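Local coordinates for protein cytosolic malate dehydrogenase (Trichomonas vaginalis, PDB 4UUO) that probably interconverts malate and oxaloacetate with NAD as coenzyme, as a cytosolic malate dehydrogenase of the LDH/MDH superfamily, at residues H5-G10 / E74-V79; C151-L156 / N245-C250; E274-K279 / H297-L302. One frame throughout, in Å; residues are numbered along the deposited sequence.

Contact 1 (H5-G10 / E74-V79); sequences HILITG and EAFKGV
Leu7 reaches from strand 4-8 into the end of helix 72-76 and the turn that follows it. With CG anti to the backbone N (chi1 169°), the branch points at the helix end; CD1 goes to Ala75 and CD2 to Phe76. CD2 sits over one face of the Phe76 ring, 3.5 Å from the ring centroid and 16° off the ring normal. This is a CH-pi contact. Thr9 CG2 approaches the same ring more loosely, 4.3 Å from Phe76 CZ.

The other contacts are aliphatic. Leu7 CD1 packs on the methyl of Ala75, 3.9 Å from Ala75 CB. Leu7 CB meets Val79 CG1, also at 3.9 Å. The side chains of helix 96-117 take up Phe76 as well, through Gln110, Ala113 and Leu114.

At the start of the strand the backbones draw close, with His5 CA 4.5 Å from Val79 CA. His5 CB rests near Gly78 O at 3.6 Å. The imidazole itself is bound by His37, through ND1. A type II turn from Phe76 to Val79 carries the chain from the helix toward strand 81-84, which runs parallel to strand 4-8 beside it.

Beyond the strand, Gly10 opens the predicted NAD-binding loop 10-16. Helix 72-76 belongs to the crossover from strand 63-69 to strand 81-84. This topology, with a glycine-rich loop after strand 4-8, is typical of the Rossmann fold.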
ATOM      1  N   HIS A   5     -17.538   8.499  -5.714  1.00 95.38           N
ATOM      2  CA  HIS A   5     -16.746   9.546  -5.091  1.00 91.22           C
ATOM      3  C   HIS A   5     -16.408   9.185  -3.657  1.00 96.34           C
ATOM      4  O   HIS A   5     -17.284   9.105  -2.790  1.00100.37           O
ATOM      5  CB  HIS A   5     -17.488  10.882  -5.173  1.00 92.28           C
ATOM      6  CG  HIS A   5     -17.617  11.395  -6.572  1.00 99.33           C
ATOM      7  ND1 HIS A   5     -16.856  12.440  -7.057  1.00104.74           N
ATOM      8  CD2 HIS A   5     -18.385  10.983  -7.608  1.00 96.60           C
ATOM      9  CE1 HIS A   5     -17.168  12.662  -8.320  1.00 98.10           C
ATOM     10  NE2 HIS A   5     -18.093  11.788  -8.682  1.00 95.39           N
ATOM     11  N   ILE A   6     -15.119   8.962  -3.425  1.00 99.00           N
ATOM     12  CA  ILE A   6     -14.631   8.457  -2.151  1.00 89.43           C
ATOM     13  C   ILE A   6     -13.655   9.442  -1.526  1.00 89.48           C
ATOM     14  O   ILE A   6     -12.652   9.813  -2.136  1.00 99.60           O
ATOM     15  CB  ILE A   6     -13.953   7.087  -2.329  1.00 84.84           C
ATOM     16  CG1 ILE A   6     -14.970   6.069  -2.861  1.00 77.40           C
ATOM     17  CG2 ILE A   6     -13.323   6.625  -1.019  1.00 83.89           C
ATOM     18  CD1 ILE A   6     -14.369   4.779  -3.352  1.00 71.55           C
ATOM     19  N   LEU A   7     -13.963   9.866  -0.304  1.00 92.20           N
ATOM     20  CA  LEU A   7     -13.167  10.871   0.387  1.00 85.45           C
ATOM     21  C   LEU A   7     -12.222  10.269   1.419  1.00 88.07           C
ATOM     22  O   LEU A   7     -12.603   9.401   2.204  1.00 83.85           O
ATOM     23  CB  LEU A   7     -14.083  11.891   1.071  1.00 95.05           C
ATOM     24  CG  LEU A   7     -13.394  12.846   2.052  1.00 89.52           C
ATOM     25  CD1 LEU A   7     -12.607  13.931   1.321  1.00 73.79           C
ATOM     26  CD2 LEU A   7     -14.397  13.448   3.017  1.00 72.39           C
ATOM     27  N   ILE A   8     -10.980  10.735   1.410  1.00 91.14           N
ATOM     28  CA  ILE A   8     -10.062  10.412   2.486  1.00 85.40           C
ATOM     29  C   ILE A   8      -9.514  11.692   3.090  1.00 90.27           C
ATOM     30  O   ILE A   8      -8.876  12.490   2.400  1.00 93.02           O
ATOM     31  CB  ILE A   8      -8.897   9.540   2.016  1.00 89.94           C
ATOM     32  CG1 ILE A   8      -9.418   8.270   1.339  1.00 84.66           C
ATOM     33  CG2 ILE A   8      -8.013   9.191   3.199  1.00 92.58           C
ATOM     34  CD1 ILE A   8      -8.362   7.526   0.555  1.00 76.53           C
ATOM     35  N   THR A   9      -9.791  11.890   4.374  1.00 86.35           N
ATOM     36  CA  THR A   9      -9.230  13.006   5.119  1.00 79.88           C
ATOM     37  C   THR A   9      -7.852  12.608   5.633  1.00 89.40           C
ATOM     38  O   THR A   9      -7.558  11.416   5.748  1.00100.44           O
ATOM     39  CB  THR A   9     -10.126  13.411   6.294  1.00 82.59           C
ATOM     40  OG1 THR A   9     -10.140  12.360   7.266  1.00 77.68           O
ATOM     41  CG2 THR A   9     -11.541  13.666   5.809  1.00 85.93           C
ATOM     42  N   GLY A  10      -7.017  13.601   5.938  1.00 87.15           N
ATOM     43  CA  GLY A  10      -5.648  13.359   6.360  1.00 62.76           C
ATOM     44  C   GLY A  10      -4.910  12.513   5.339  1.00 86.70           C
ATOM     45  O   GLY A  10      -4.088  11.665   5.696  1.00 82.70           O
ATOM     46  N   GLU A  74     -15.327  21.483  -1.089  1.00106.72           N
ATOM     47  CA  GLU A  74     -14.854  20.847  -2.312  1.00108.39           C
ATOM     48  C   GLU A  74     -14.515  19.378  -2.059  1.00108.52           C
ATOM     49  O   GLU A  74     -14.741  18.519  -2.914  1.00 98.26           O
ATOM     50  CB  GLU A  74     -13.634  21.587  -2.865  1.00113.59           C
ATOM     51  CG  GLU A  74     -13.147  21.054  -4.203  1.00137.77           C
ATOM     52  CD  GLU A  74     -11.852  21.699  -4.661  1.00142.51           C
ATOM     53  OE1 GLU A  74     -11.217  22.408  -3.850  1.00137.55           O
ATOM     54  OE2 GLU A  74     -11.468  21.490  -5.833  1.00133.22           O
ATOM     55  N   ALA A  75     -13.979  19.104  -0.873  1.00102.79           N
ATOM     56  CA  ALA A  75     -13.575  17.754  -0.489  1.00 98.33           C
ATOM     57  C   ALA A  75     -14.765  16.827  -0.230  1.00 99.31           C
ATOM     58  O   ALA A  75     -14.725  15.642  -0.575  1.00 90.42           O
ATOM     59  CB  ALA A  75     -12.687  17.810   0.745  1.00 79.96           C
ATOM     60  N   PHE A  76     -15.815  17.366   0.382  1.00 84.83           N
ATOM     61  CA  PHE A  76     -16.945  16.554   0.824  1.00 88.26           C
ATOM     62  C   PHE A  76     -18.090  16.506  -0.179  1.00 95.42           C
ATOM     63  O   PHE A  76     -19.057  15.776   0.031  1.00 93.06           O
ATOM     64  CB  PHE A  76     -17.481  17.073   2.162  1.00 99.21           C
ATOM     65  CG  PHE A  76     -16.677  16.639   3.354  1.00 91.96           C
ATOM     66  CD1 PHE A  76     -15.531  17.322   3.720  1.00 88.44           C
ATOM     67  CD2 PHE A  76     -17.074  15.551   4.111  1.00 82.21           C
ATOM     68  CE1 PHE A  76     -14.790  16.919   4.823  1.00 97.14           C
ATOM     69  CE2 PHE A  76     -16.345  15.149   5.214  1.00 85.32           C
ATOM     70  CZ  PHE A  76     -15.201  15.831   5.570  1.00 84.64           C
ATOM     71  N   LYS A  77     -17.995  17.282  -1.256  1.00 98.96           N
ATOM     72  CA  LYS A  77     -19.115  17.397  -2.189  1.00109.56           C
ATOM     73  C   LYS A  77     -19.357  16.093  -2.951  1.00105.74           C
ATOM     74  O   LYS A  77     -18.430  15.501  -3.512  1.00 89.55           O
ATOM     75  CB  LYS A  77     -18.897  18.556  -3.175  1.00120.58           C
ATOM     76  CG  LYS A  77     -17.694  18.403  -4.095  1.00145.74           C
ATOM     77  CD  LYS A  77     -17.528  19.598  -5.030  1.00148.26           C
ATOM     78  CE  LYS A  77     -16.392  19.360  -6.026  1.00136.35           C
ATOM     79  NZ  LYS A  77     -15.127  18.933  -5.359  1.00109.95           N
ATOM     80  N   GLY A  78     -20.610  15.643  -2.925  1.00 86.58           N
ATOM     81  CA  GLY A  78     -21.061  14.511  -3.715  1.00 85.96           C
ATOM     82  C   GLY A  78     -20.465  13.147  -3.418  1.00102.71           C
ATOM     83  O   GLY A  78     -20.644  12.219  -4.212  1.00110.08           O
ATOM     84  N   VAL A  79     -19.775  13.005  -2.287  1.00100.81           N
ATOM     85  CA  VAL A  79     -19.087  11.750  -1.984  1.00109.85           C
ATOM     86  C   VAL A  79     -20.054  10.671  -1.488  1.00109.09           C
ATOM     87  O   VAL A  79     -21.073  10.966  -0.859  1.00 98.72           O
ATOM     88  CB  VAL A  79     -17.948  11.941  -0.937  1.00 96.48           C
ATOM     89  CG1 VAL A  79     -16.864  12.872  -1.479  1.00 70.68           C
ATOM     90  CG2 VAL A  79     -18.496  12.452   0.383  1.00105.30           C
TER

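Contact 2 (C151-L156 / N245-C250); sequences CAMTRL and NAALTC
The junction between strand 150-152, the last of the parallel Rossmann sheet, and helix 155-169 packs on helix 240-256, chiefly through Met153 and Arg155. The sulfur of Met153 lies against the first turn of the helix segment. It is 3.7 Å from Ala246 CB and 3.6 Å from Ala247 CB. CG anti to the backbone N (chi1 -174°) and an extended chi2 carry SD out to the two alanines.

Ala246 is also covered by the start of helix 155-169. Its methyl is 3.7 Å from Leu156 CB and packs close to the Leu156 backbone. The small side chain of Ala246 fits the close approach of the two backbones, with Leu156 CA 4.8 Å from Ala246 CA.

Arg155 runs across the other end of the helix segment. Its CB packs on Cys250 CB at 3.9 Å. A bend at chi2 (54°) then carries the guanidinium over Thr249. Thr249 OG1 lies above the centre of one guanidinium face, 3.7 Å from Arg155 CZ, and the two side chains cross at about a right angle. The bonds of the guanidinium go to other residues: NH2 forms a salt bridge with Asp253, one turn on in helix 240-256, and NE bonds to Asn159. These bonds help fix the guanidinium's rotation over Thr249.

At the strand end, Cys151 SG and Cys250 SG pack at 4.2 Å, beside Leu125 of the neighbouring strand. Met153 also touches Val127, a predicted NAD site residue. The contact is characteristic of the join between the NAD-binding and C-terminal domains in the LDH/MDH fold.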
ATOM      1  N   CYS A 151     -20.250   5.030  11.043  1.00102.54           N
ATOM      2  CA  CYS A 151     -19.531   3.897  11.604  1.00 97.64           C
ATOM      3  C   CYS A 151     -18.140   4.329  12.052  1.00 92.87           C
ATOM      4  O   CYS A 151     -17.478   5.107  11.369  1.00101.75           O
ATOM      5  CB  CYS A 151     -19.424   2.756  10.590  1.00 89.64           C
ATOM      6  SG  CYS A 151     -18.452   1.349  11.172  1.00 99.86           S
ATOM      7  N   ALA A 152     -17.709   3.841  13.211  1.00 86.02           N
ATOM      8  CA  ALA A 152     -16.318   3.999  13.630  1.00 91.35           C
ATOM      9  C   ALA A 152     -15.612   2.662  13.429  1.00 88.42           C
ATOM     10  O   ALA A 152     -16.252   1.611  13.488  1.00 95.84           O
ATOM     11  CB  ALA A 152     -16.227   4.463  15.085  1.00 79.30           C
ATOM     12  N   MET A 153     -14.304   2.686  13.184  1.00 83.88           N
ATOM     13  CA  MET A 153     -13.603   1.449  12.833  1.00 93.07           C
ATOM     14  C   MET A 153     -13.107   0.642  14.035  1.00 98.17           C
ATOM     15  O   MET A 153     -12.368   1.153  14.883  1.00 93.62           O
ATOM     16  CB  MET A 153     -12.415   1.745  11.917  1.00 79.65           C
ATOM     17  CG  MET A 153     -11.735   0.485  11.408  1.00 87.89           C
ATOM     18  SD  MET A 153     -10.218   0.828  10.503  1.00 98.13           S
ATOM     19  CE  MET A 153      -9.245   1.632  11.783  1.00 70.67           C
ATOM     20  N   THR A 154     -13.522  -0.623  14.090  1.00 95.46           N
ATOM     21  CA  THR A 154     -12.967  -1.593  15.034  1.00 90.88           C
ATOM     22  C   THR A 154     -12.481  -2.831  14.282  1.00 89.57           C
ATOM     23  O   THR A 154     -12.193  -3.870  14.875  1.00 87.46           O
ATOM     24  CB  THR A 154     -13.992  -2.025  16.094  1.00 85.29           C
ATOM     25  OG1 THR A 154     -15.197  -2.457  15.448  1.00 85.41           O
ATOM     26  CG2 THR A 154     -14.299  -0.877  17.047  1.00 86.30           C
ATOM     27  N   ARG A 155     -12.395  -2.708  12.966  1.00 95.22           N
ATOM     28  CA  ARG A 155     -12.026  -3.829  12.121  1.00 93.32           C
ATOM     29  C   ARG A 155     -10.554  -4.228  12.276  1.00 96.83           C
ATOM     30  O   ARG A 155     -10.201  -5.383  12.038  1.00 90.51           O
ATOM     31  CB  ARG A 155     -12.332  -3.494  10.663  1.00 85.18           C
ATOM     32  CG  ARG A 155     -12.077  -4.629   9.709  1.00 86.76           C
ATOM     33  CD  ARG A 155     -12.807  -5.888  10.137  1.00 91.00           C
ATOM     34  NE  ARG A 155     -12.841  -6.848   9.043  1.00 82.06           N
ATOM     35  CZ  ARG A 155     -13.780  -6.863   8.104  1.00 92.62           C
ATOM     36  NH1 ARG A 155     -14.770  -5.978   8.140  1.00102.81           N
ATOM     37  NH2 ARG A 155     -13.732  -7.765   7.135  1.00 81.22           N
ATOM     38  N   LEU A 156      -9.696  -3.291  12.678  1.00 87.21           N
ATOM     39  CA  LEU A 156      -8.278  -3.608  12.849  1.00 85.32           C
ATOM     40  C   LEU A 156      -8.079  -4.622  13.976  1.00104.32           C
ATOM     41  O   LEU A 156      -7.488  -5.686  13.763  1.00 85.53           O
ATOM     42  CB  LEU A 156      -7.455  -2.343  13.115  1.00 94.24           C
ATOM     43  CG  LEU A 156      -5.932  -2.536  13.171  1.00 80.33           C
ATOM     44  CD1 LEU A 156      -5.412  -3.264  11.929  1.00 77.60           C
ATOM     45  CD2 LEU A 156      -5.221  -1.210  13.349  1.00 68.21           C
ATOM     46  N   ASN A 245      -5.965  -1.442   5.514  1.00 75.68           N
ATOM     47  CA  ASN A 245      -6.627  -2.680   5.144  1.00 77.19           C
ATOM     48  C   ASN A 245      -7.873  -2.921   5.979  1.00 91.94           C
ATOM     49  O   ASN A 245      -8.876  -3.438   5.485  1.00 93.31           O
ATOM     50  CB  ASN A 245      -5.672  -3.859   5.304  1.00 85.74           C
ATOM     51  CG  ASN A 245      -6.357  -5.185   5.100  1.00 88.82           C
ATOM     52  OD1 ASN A 245      -6.571  -5.612   3.967  1.00 88.12           O
ATOM     53  ND2 ASN A 245      -6.716  -5.843   6.201  1.00100.81           N
ATOM     54  N   ALA A 246      -7.799  -2.560   7.255  1.00 76.85           N
ATOM     55  CA  ALA A 246      -8.932  -2.739   8.150  1.00 90.52           C
ATOM     56  C   ALA A 246     -10.104  -1.881   7.691  1.00 96.75           C
ATOM     57  O   ALA A 246     -11.238  -2.363   7.586  1.00 90.93           O
ATOM     58  CB  ALA A 246      -8.544  -2.391   9.577  1.00 78.26           C
ATOM     59  N   ALA A 247      -9.817  -0.611   7.413  1.00 81.27           N
ATOM     60  CA  ALA A 247     -10.832   0.346   6.997  1.00 75.57           C
ATOM     61  C   ALA A 247     -11.422  -0.004   5.629  1.00 86.59           C
ATOM     62  O   ALA A 247     -12.629   0.127   5.407  1.00 84.06           O
ATOM     63  CB  ALA A 247     -10.246   1.735   6.973  1.00 72.24           C
ATOM     64  N   LEU A 248     -10.564  -0.448   4.716  1.00 79.98           N
ATOM     65  CA  LEU A 248     -10.987  -0.751   3.360  1.00 77.79           C
ATOM     66  C   LEU A 248     -11.954  -1.929   3.347  1.00 92.05           C
ATOM     67  O   LEU A 248     -12.975  -1.897   2.660  1.00 95.70           O
ATOM     68  CB  LEU A 248      -9.770  -1.041   2.478  1.00 79.71           C
ATOM     69  CG  LEU A 248     -10.066  -1.456   1.035  1.00 90.86           C
ATOM     70  CD1 LEU A 248      -9.113  -0.757   0.075  1.00 82.74           C
ATOM     71  CD2 LEU A 248      -9.997  -2.973   0.872  1.00 67.12           C
ATOM     72  N   THR A 249     -11.624  -2.963   4.112  1.00 77.62           N
ATOM     73  CA  THR A 249     -12.460  -4.156   4.186  1.00 92.78           C
ATOM     74  C   THR A 249     -13.713  -3.909   5.031  1.00 98.44           C
ATOM     75  O   THR A 249     -14.759  -4.508   4.780  1.00 93.37           O
ATOM     76  CB  THR A 249     -11.680  -5.364   4.760  1.00 94.07           C
ATOM     77  OG1 THR A 249     -11.241  -5.076   6.093  1.00100.52           O
ATOM     78  CG2 THR A 249     -10.471  -5.680   3.891  1.00 70.74           C
ATOM     79  N   CYS A 250     -13.607  -3.032   6.029  1.00 98.73           N
ATOM     80  CA  CYS A 250     -14.775  -2.666   6.824  1.00103.77           C
ATOM     81  C   CYS A 250     -15.830  -2.051   5.922  1.00 97.57           C
ATOM     82  O   CYS A 250     -17.009  -2.401   5.995  1.00 90.76           O
ATOM     83  CB  CYS A 250     -14.408  -1.690   7.945  1.00101.23           C
ATOM     84  SG  CYS A 250     -15.837  -0.815   8.665  1.00 95.00           S
TER

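Contact 3 (E274-K279 / H297-L302); sequences EPYGIK and HVVEGL
Tyr276 reaches across to the 297-302 segment with its phenol end and donates a hydrogen bond from OH to Val299 O, 2.6 Å away. The acceptor lies at the edge of the ring, in its plane. The donor sits 29° out of the carbonyl plane, with a C=O...OH angle of 133°. Glu300 O is also close to the phenol oxygen, at 3.2 Å from Tyr276 OH. Leu302 packs on the same end of the tyrosine, and its CB is 4.1 Å from Tyr276 CE1.

Beside the ring, Pro275 meets Val298. Pro275 CG and Val298 CG1 are 3.8 Å apart, and the two side chains cross obliquely. Val298 CG1 is anti to the backbone N (chi1 173°). The same methyl packs on Pro275 and lies more loosely by the ring edge of Tyr276.

The segments flank the three-stranded antiparallel sheet of the C-terminal domain. Residues 274-279 lie in the connection between strands 264-269 and 283-290. Residues 297-302 begin on the edge strand 296-298 and run on toward helix 306-329. The contact therefore pins this loop against the exit of the edge strand.

A water gives a second link between the two backbones. It accepts from Tyr276 N at 2.9 Å and donates to Glu300 O at 3.0 Å. It also lies over the centre of one face of the Tyr276 ring.

Further out, the loop turns on itself through a backbone bond from Ile278 N to Pro275 O. Trp182 meets the Tyr276 ring edge to face, and Leu304 touches its side chain. Ile278 packs on Phe284 and Phe286 of strand 283-290, and Val298 also rests on Phe286. Lys279 N is bound by Glu316 of helix 306-329.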
ATOM      1  N   GLU A 274     -31.564  -1.474  21.118  1.00139.43           N
ATOM      2  CA  GLU A 274     -30.590  -1.559  22.211  1.00134.55           C
ATOM      3  C   GLU A 274     -30.224  -3.000  22.542  1.00123.14           C
ATOM      4  O   GLU A 274     -30.548  -3.486  23.626  1.00112.65           O
ATOM      5  CB  GLU A 274     -31.116  -0.862  23.471  1.00125.18           C
ATOM      6  CG  GLU A 274     -31.155   0.657  23.381  1.00134.67           C
ATOM      7  CD  GLU A 274     -31.521   1.317  24.701  1.00133.49           C
ATOM      8  OE1 GLU A 274     -31.524   0.617  25.736  1.00143.80           O
ATOM      9  OE2 GLU A 274     -31.802   2.536  24.703  1.00119.09           O
ATOM     10  N   PRO A 275     -29.543  -3.685  21.610  1.00121.51           N
ATOM     11  CA  PRO A 275     -29.206  -5.093  21.842  1.00120.62           C
ATOM     12  C   PRO A 275     -28.323  -5.251  23.075  1.00118.41           C
ATOM     13  O   PRO A 275     -27.550  -4.342  23.386  1.00114.49           O
ATOM     14  CB  PRO A 275     -28.455  -5.497  20.565  1.00125.36           C
ATOM     15  CG  PRO A 275     -28.790  -4.430  19.551  1.00124.27           C
ATOM     16  CD  PRO A 275     -28.977  -3.182  20.347  1.00116.89           C
ATOM     17  N   TYR A 276     -28.466  -6.373  23.777  1.00119.44           N
ATOM     18  CA  TYR A 276     -27.633  -6.700  24.937  1.00116.42           C
ATOM     19  C   TYR A 276     -27.678  -5.632  26.036  1.00116.10           C
ATOM     20  O   TYR A 276     -26.764  -5.548  26.863  1.00107.16           O
ATOM     21  CB  TYR A 276     -26.182  -6.935  24.494  1.00112.46           C
ATOM     22  CG  TYR A 276     -26.054  -7.957  23.389  1.00115.13           C
ATOM     23  CD1 TYR A 276     -26.084  -9.319  23.672  1.00125.60           C
ATOM     24  CD2 TYR A 276     -25.917  -7.565  22.062  1.00101.97           C
ATOM     25  CE1 TYR A 276     -25.978 -10.264  22.668  1.00106.66           C
ATOM     26  CE2 TYR A 276     -25.809  -8.503  21.047  1.00105.75           C
ATOM     27  CZ  TYR A 276     -25.839  -9.851  21.359  1.00111.28           C
ATOM     28  OH  TYR A 276     -25.734 -10.794  20.365  1.00106.71           O
ATOM     29  N   GLY A 277     -28.739  -4.825  26.042  1.00111.11           N
ATOM     30  CA  GLY A 277     -28.912  -3.787  27.044  1.00 97.24           C
ATOM     31  C   GLY A 277     -27.919  -2.647  26.910  1.00121.42           C
ATOM     32  O   GLY A 277     -27.749  -1.846  27.835  1.00108.93           O
ATOM     33  N   ILE A 278     -27.249  -2.577  25.763  1.00113.44           N
ATOM     34  CA  ILE A 278     -26.343  -1.467  25.493  1.00115.90           C
ATOM     35  C   ILE A 278     -27.170  -0.225  25.200  1.00115.21           C
ATOM     36  O   ILE A 278     -27.879  -0.160  24.193  1.00117.76           O
ATOM     37  CB  ILE A 278     -25.391  -1.766  24.320  1.00116.95           C
ATOM     38  CG1 ILE A 278     -24.407  -2.872  24.709  1.00122.95           C
ATOM     39  CG2 ILE A 278     -24.634  -0.512  23.911  1.00110.32           C
ATOM     40  CD1 ILE A 278     -23.622  -2.582  25.981  1.00105.70           C
ATOM     41  N   LYS A 279     -27.083   0.751  26.098  1.00115.36           N
ATOM     42  CA  LYS A 279     -27.921   1.942  26.037  1.00115.63           C
ATOM     43  C   LYS A 279     -27.618   2.787  24.798  1.00118.40           C
ATOM     44  O   LYS A 279     -26.454   2.972  24.415  1.00104.66           O
ATOM     45  CB  LYS A 279     -27.745   2.768  27.317  1.00113.76           C
ATOM     46  CG  LYS A 279     -28.124   1.997  28.582  1.00135.60           C
ATOM     47  CD  LYS A 279     -27.456   2.552  29.835  1.00154.17           C
ATOM     48  CE  LYS A 279     -27.914   1.790  31.077  1.00172.89           C
ATOM     49  NZ  LYS A 279     -27.226   2.232  32.325  1.00177.26           N
ATOM     50  N   HIS A 297     -26.776  -5.190  10.184  1.00106.65           N
ATOM     51  CA  HIS A 297     -27.634  -5.795  11.197  1.00115.97           C
ATOM     52  C   HIS A 297     -26.809  -6.360  12.353  1.00110.58           C
ATOM     53  O   HIS A 297     -25.919  -7.185  12.148  1.00122.53           O
ATOM     54  CB  HIS A 297     -28.505  -6.901  10.588  1.00126.55           C
ATOM     55  CG  HIS A 297     -29.427  -6.425   9.507  1.00125.09           C
ATOM     56  ND1 HIS A 297     -29.141  -6.569   8.166  1.00129.05           N
ATOM     57  CD2 HIS A 297     -30.632  -5.811   9.568  1.00118.24           C
ATOM     58  CE1 HIS A 297     -30.129  -6.066   7.449  1.00128.67           C
ATOM     59  NE2 HIS A 297     -31.047  -5.598   8.276  1.00121.35           N
ATOM     60  N   VAL A 298     -27.108  -5.906  13.565  1.00107.65           N
ATOM     61  CA  VAL A 298     -26.459  -6.418  14.768  1.00107.29           C
ATOM     62  C   VAL A 298     -26.842  -7.873  15.024  1.00109.09           C
ATOM     63  O   VAL A 298     -28.026  -8.211  15.043  1.00117.27           O
ATOM     64  CB  VAL A 298     -26.833  -5.577  16.019  1.00109.74           C
ATOM     65  CG1 VAL A 298     -26.284  -6.218  17.292  1.00111.03           C
ATOM     66  CG2 VAL A 298     -26.346  -4.143  15.879  1.00 89.12           C
ATOM     67  N   VAL A 299     -25.843  -8.732  15.212  1.00115.37           N
ATOM     68  CA  VAL A 299     -26.086 -10.110  15.637  1.00117.55           C
ATOM     69  C   VAL A 299     -26.669 -10.092  17.055  1.00132.60           C
ATOM     70  O   VAL A 299     -25.953  -9.816  18.019  1.00136.34           O
ATOM     71  CB  VAL A 299     -24.791 -10.953  15.593  1.00107.51           C
ATOM     72  CG1 VAL A 299     -25.011 -12.322  16.207  1.00 97.78           C
ATOM     73  CG2 VAL A 299     -24.278 -11.070  14.159  1.00 94.03           C
ATOM     74  N   GLU A 300     -27.966 -10.385  17.174  1.00134.45           N
ATOM     75  CA  GLU A 300     -28.719 -10.082  18.398  1.00129.50           C
ATOM     76  C   GLU A 300     -28.809 -11.190  19.453  1.00140.14           C
ATOM     77  O   GLU A 300     -28.886 -10.895  20.647  1.00155.66           O
ATOM     78  CB  GLU A 300     -30.144  -9.656  18.033  1.00125.82           C
ATOM     79  CG  GLU A 300     -30.276  -8.217  17.569  1.00127.43           C
ATOM     80  CD  GLU A 300     -31.724  -7.813  17.350  1.00139.66           C
ATOM     81  OE1 GLU A 300     -32.624  -8.637  17.617  1.00152.15           O
ATOM     82  OE2 GLU A 300     -31.964  -6.668  16.911  1.00142.28           O
ATOM     83  N   GLY A 301     -28.822 -12.451  19.031  1.00125.99           N
ATOM     84  CA  GLY A 301     -29.039 -13.540  19.969  1.00123.85           C
ATOM     85  C   GLY A 301     -27.802 -14.357  20.285  1.00137.12           C
ATOM     86  O   GLY A 301     -27.615 -15.442  19.740  1.00153.82           O
ATOM     87  N   LEU A 302     -26.957 -13.839  21.172  1.00147.93           N
ATOM     88  CA  LEU A 302     -25.715 -14.520  21.533  1.00144.70           C
ATOM     89  C   LEU A 302     -25.636 -14.795  23.034  1.00142.16           C
ATOM     90  O   LEU A 302     -26.266 -14.104  23.838  1.00144.41           O
ATOM     91  CB  LEU A 302     -24.493 -13.699  21.091  1.00125.22           C
ATOM     92  CG  LEU A 302     -24.140 -13.627  19.599  1.00111.53           C
ATOM     93  CD1 LEU A 302     -22.950 -12.710  19.363  1.00115.37           C
ATOM     94  CD2 LEU A 302     -23.854 -15.003  19.043  1.00114.53           C
TER
HETATM   95  O   HOH W   1     -29.590  -8.728  22.521  1.00 84.48           O

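From the N terminus, contact 1 closes first. It ties strand 4-8 to the end of helix 72-76 and so closes a loop of 63 residues. Contact 2 opens after it, at the far edge strand of the same parallel sheet, and joins that strand and the start of helix 155-169 to helix 240-256. Contact 3 follows as a short loop of 17 residues in the C-terminal domain. The three are in series and none crosses or encloses another. Contact 2 is about 18 Å from contact 1 and 20 Å from contact 3, centre to centre. Contacts 1 and 3 lie on opposite sides of the chain's centre, their centres about 32 Å apart.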